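Local coordinates for tyrosyl-tRNA synthetase (Pyrococcus horikoshii, PDB 2CYC), which binds tyrosine and probably catalyses its ATP-dependent attachment to tRNA(Tyr) by way of tyrosyl-AMP, at residues Leu11-Thr15 and Glu294-Glu300. Numbering follows the deposited sequence.
Sequences LKKPT and EYIIFRE
The Tyr295 ring takes Pro14 and Lys13 obliquely, with Pro14 CB 3.9 Å from Tyr295 CD1, while CG of Glu294 lies over one face toward the rim. Arg299 carries CG of Glu300 over the centre of one guanidinium face and a water at its edge. These groups join the turn between helix 3-11 and strand 15-19 of the class I synthetase to the end of helix 288-297, away from the tyrosine pocket. The cis Lys13-Pro14 peptide bond, which proline tolerates well, suits a turn closed by Thr15 N on Lys12 O; Pro14 presents its apolar CB to the tyrosine, which also stacks on His224. Lys13 runs its methylenes past Tyr295, Lys13 CE 3.8 Å from Tyr295 CE1. A bend at chi3 (-69°) turns Lys12 NZ onto Glu300 OE1, a hydrogen-bonded salt bridge of 2.7 Å from above the carboxylate plane; Asp60 is a second acid partner. A methionine in place of Lys12 would probably leave Glu300 OE1 without its salt-bridge partner across the contact. Arg299 NH1 completes the salt-bridge network, 3.3 Å from Glu300 OE1, though no N-H points at that oxygen. Arg299 NH1 donates to the water oxygen at 2.7 Å, and that water in turn donates to the carbonyl O of Lys13.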
ATOM      1  N   LEU A  11     -33.975  -0.808  -3.377  1.00 22.81           N
ATOM      2  CA  LEU A  11     -34.056  -1.290  -4.749  1.00 26.14           C
ATOM      3  C   LEU A  11     -34.549  -0.307  -5.814  1.00 23.91           C
ATOM      4  O   LEU A  11     -34.191  -0.442  -6.979  1.00 24.07           O
ATOM      5  CB  LEU A  11     -34.933  -2.546  -4.785  1.00 30.37           C
ATOM      6  CG  LEU A  11     -34.284  -3.886  -4.423  1.00 36.52           C
ATOM      7  CD1 LEU A  11     -33.429  -4.347  -5.579  1.00 38.67           C
ATOM      8  CD2 LEU A  11     -33.442  -3.757  -3.155  1.00 36.76           C
ATOM      9  N   LYS A  12     -35.342   0.685  -5.435  1.00 24.06           N
ATOM     10  CA  LYS A  12     -35.873   1.612  -6.429  1.00 24.08           C
ATOM     11  C   LYS A  12     -34.824   2.386  -7.225  1.00 28.03           C
ATOM     12  O   LYS A  12     -33.744   2.718  -6.712  1.00 18.18           O
ATOM     13  CB  LYS A  12     -36.847   2.595  -5.779  1.00 27.50           C
ATOM     14  CG  LYS A  12     -36.255   3.396  -4.647  1.00 33.16           C
ATOM     15  CD  LYS A  12     -37.280   4.353  -4.028  1.00 41.44           C
ATOM     16  CE  LYS A  12     -37.659   5.482  -4.979  1.00 36.96           C
ATOM     17  NZ  LYS A  12     -38.266   6.629  -4.253  1.00 34.74           N
ATOM     18  N   LYS A  13     -35.155   2.666  -8.488  1.00 20.44           N
ATOM     19  CA  LYS A  13     -34.256   3.401  -9.374  1.00 24.32           C
ATOM     20  C   LYS A  13     -33.862   4.690  -8.695  1.00 19.16           C
ATOM     21  O   LYS A  13     -34.650   5.266  -7.957  1.00 21.54           O
ATOM     22  CB  LYS A  13     -34.939   3.705 -10.711  1.00 24.86           C
ATOM     23  CG  LYS A  13     -35.087   2.483 -11.592  1.00 32.80           C
ATOM     24  CD  LYS A  13     -35.620   2.836 -12.973  1.00 47.79           C
ATOM     25  CE  LYS A  13     -35.228   1.762 -13.987  1.00 49.90           C
ATOM     26  NZ  LYS A  13     -35.537   0.384 -13.511  1.00 50.40           N
ATOM     27  N   PRO A  14     -32.668   5.212  -9.004  1.00 19.71           N
ATOM     28  CA  PRO A  14     -31.675   4.686  -9.948  1.00 17.44           C
ATOM     29  C   PRO A  14     -30.848   3.448  -9.571  1.00 17.08           C
ATOM     30  O   PRO A  14     -29.844   3.167 -10.218  1.00 17.11           O
ATOM     31  CB  PRO A  14     -30.798   5.906 -10.216  1.00 18.29           C
ATOM     32  CG  PRO A  14     -30.740   6.540  -8.848  1.00 21.81           C
ATOM     33  CD  PRO A  14     -32.196   6.466  -8.389  1.00 19.33           C
ATOM     34  N   THR A  15     -31.238   2.716  -8.536  1.00 16.22           N
ATOM     35  CA  THR A  15     -30.478   1.516  -8.196  1.00 21.51           C
ATOM     36  C   THR A  15     -30.447   0.616  -9.433  1.00 22.91           C
ATOM     37  O   THR A  15     -31.467   0.434 -10.099  1.00 25.72           O
ATOM     38  CB  THR A  15     -31.131   0.714  -7.061  1.00 17.47           C
ATOM     39  OG1 THR A  15     -31.041   1.451  -5.840  1.00 19.11           O
ATOM     40  CG2 THR A  15     -30.442  -0.640  -6.901  1.00 14.36           C
ATOM     41  N   GLU A 294     -35.687   8.712 -18.174  1.00 22.34           N
ATOM     42  CA  GLU A 294     -36.011   7.538 -17.389  1.00 24.63           C
ATOM     43  C   GLU A 294     -35.538   7.598 -15.941  1.00 24.19           C
ATOM     44  O   GLU A 294     -36.307   7.317 -15.032  1.00 19.86           O
ATOM     45  CB  GLU A 294     -35.432   6.275 -18.029  1.00 20.94           C
ATOM     46  CG  GLU A 294     -35.824   5.015 -17.246  1.00 24.55           C
ATOM     47  CD  GLU A 294     -35.339   3.739 -17.888  1.00 22.37           C
ATOM     48  OE1 GLU A 294     -35.738   2.656 -17.417  1.00 34.02           O
ATOM     49  OE2 GLU A 294     -34.552   3.812 -18.857  1.00 27.85           O
ATOM     50  N   TYR A 295     -34.276   7.967 -15.731  1.00 19.62           N
ATOM     51  CA  TYR A 295     -33.709   7.998 -14.386  1.00 24.90           C
ATOM     52  C   TYR A 295     -33.886   9.259 -13.544  1.00 22.63           C
ATOM     53  O   TYR A 295     -33.746   9.207 -12.327  1.00 21.34           O
ATOM     54  CB  TYR A 295     -32.236   7.615 -14.466  1.00 17.18           C
ATOM     55  CG  TYR A 295     -32.075   6.160 -14.819  1.00 23.50           C
ATOM     56  CD1 TYR A 295     -32.131   5.176 -13.831  1.00 21.32           C
ATOM     57  CD2 TYR A 295     -31.933   5.754 -16.153  1.00 20.99           C
ATOM     58  CE1 TYR A 295     -32.050   3.819 -14.161  1.00 26.09           C
ATOM     59  CE2 TYR A 295     -31.855   4.403 -16.494  1.00 20.50           C
ATOM     60  CZ  TYR A 295     -31.913   3.442 -15.493  1.00 26.24           C
ATOM     61  OH  TYR A 295     -31.838   2.106 -15.823  1.00 31.30           O
ATOM     62  N   ILE A 296     -34.188  10.385 -14.177  1.00 22.75           N
ATOM     63  CA  ILE A 296     -34.397  11.613 -13.422  1.00 19.87           C
ATOM     64  C   ILE A 296     -35.892  11.922 -13.353  1.00 21.70           C
ATOM     65  O   ILE A 296     -36.511  11.826 -12.286  1.00 21.35           O
ATOM     66  CB  ILE A 296     -33.639  12.819 -14.057  1.00 18.99           C
ATOM     67  CG1 ILE A 296     -32.125  12.545 -14.054  1.00 14.40           C
ATOM     68  CG2 ILE A 296     -33.931  14.097 -13.272  1.00 21.99           C
ATOM     69  CD1 ILE A 296     -31.268  13.699 -14.581  1.00 14.20           C
ATOM     70  N   ILE A 297     -36.479  12.249 -14.500  1.00 20.51           N
ATOM     71  CA  ILE A 297     -37.896  12.603 -14.561  1.00 20.17           C
ATOM     72  C   ILE A 297     -38.860  11.517 -14.059  1.00 20.62           C
ATOM     73  O   ILE A 297     -39.814  11.822 -13.346  1.00 20.31           O
ATOM     74  CB  ILE A 297     -38.266  13.043 -15.998  1.00 21.91           C
ATOM     75  CG1 ILE A 297     -37.395  14.252 -16.381  1.00 22.37           C
ATOM     76  CG2 ILE A 297     -39.755  13.391 -16.081  1.00 17.27           C
ATOM     77  CD1 ILE A 297     -37.583  14.769 -17.802  1.00 27.01           C
ATOM     78  N   PHE A 298     -38.622  10.259 -14.422  1.00 14.17           N
ATOM     79  CA  PHE A 298     -39.487   9.176 -13.953  1.00 26.86           C
ATOM     80  C   PHE A 298     -38.800   8.359 -12.868  1.00 26.92           C
ATOM     81  O   PHE A 298     -38.963   7.138 -12.793  1.00 24.20           O
ATOM     82  CB  PHE A 298     -39.906   8.250 -15.110  1.00 23.31           C
ATOM     83  CG  PHE A 298     -40.839   8.902 -16.077  1.00 28.76           C
ATOM     84  CD1 PHE A 298     -40.348   9.588 -17.183  1.00 30.64           C
ATOM     85  CD2 PHE A 298     -42.208   8.925 -15.824  1.00 31.35           C
ATOM     86  CE1 PHE A 298     -41.205  10.296 -18.020  1.00 28.28           C
ATOM     87  CE2 PHE A 298     -43.072   9.630 -16.653  1.00 30.80           C
ATOM     88  CZ  PHE A 298     -42.568  10.319 -17.753  1.00 35.80           C
ATOM     89  N   ARG A 299     -38.010   9.038 -12.041  1.00 28.54           N
ATOM     90  CA  ARG A 299     -37.320   8.368 -10.953  1.00 34.30           C
ATOM     91  C   ARG A 299     -38.387   7.682 -10.118  1.00 34.31           C
ATOM     92  O   ARG A 299     -38.231   6.539  -9.712  1.00 37.93           O
ATOM     93  CB  ARG A 299     -36.568   9.376 -10.090  1.00 32.96           C
ATOM     94  CG  ARG A 299     -35.867   8.724  -8.924  1.00 30.11           C
ATOM     95  CD  ARG A 299     -34.985   9.718  -8.249  1.00 32.36           C
ATOM     96  NE  ARG A 299     -35.744  10.740  -7.544  1.00 36.67           N
ATOM     97  CZ  ARG A 299     -36.103  10.648  -6.269  1.00 35.31           C
ATOM     98  NH1 ARG A 299     -35.776   9.575  -5.562  1.00 28.59           N
ATOM     99  NH2 ARG A 299     -36.760  11.646  -5.695  1.00 42.27           N
ATOM    100  N   GLU A 300     -39.472   8.400  -9.868  1.00 38.55           N
ATOM    101  CA  GLU A 300     -40.584   7.858  -9.109  1.00 47.25           C
ATOM    102  C   GLU A 300     -41.840   7.951  -9.959  1.00 51.45           C
ATOM    103  O   GLU A 300     -42.289   9.040 -10.306  1.00 53.35           O
ATOM    104  CB  GLU A 300     -40.779   8.637  -7.810  1.00 48.31           C
ATOM    105  CG  GLU A 300     -39.551   8.641  -6.907  1.00 59.45           C
ATOM    106  CD  GLU A 300     -39.844   9.193  -5.527  1.00 61.17           C
ATOM    107  OE1 GLU A 300     -38.925   9.220  -4.680  1.00 67.54           O
ATOM    108  OE2 GLU A 300     -40.998   9.600  -5.288  1.00 70.65           O
TER
HETATM  109  O   HOH W   1     -34.813   7.069  -6.120  1.00 18.55           O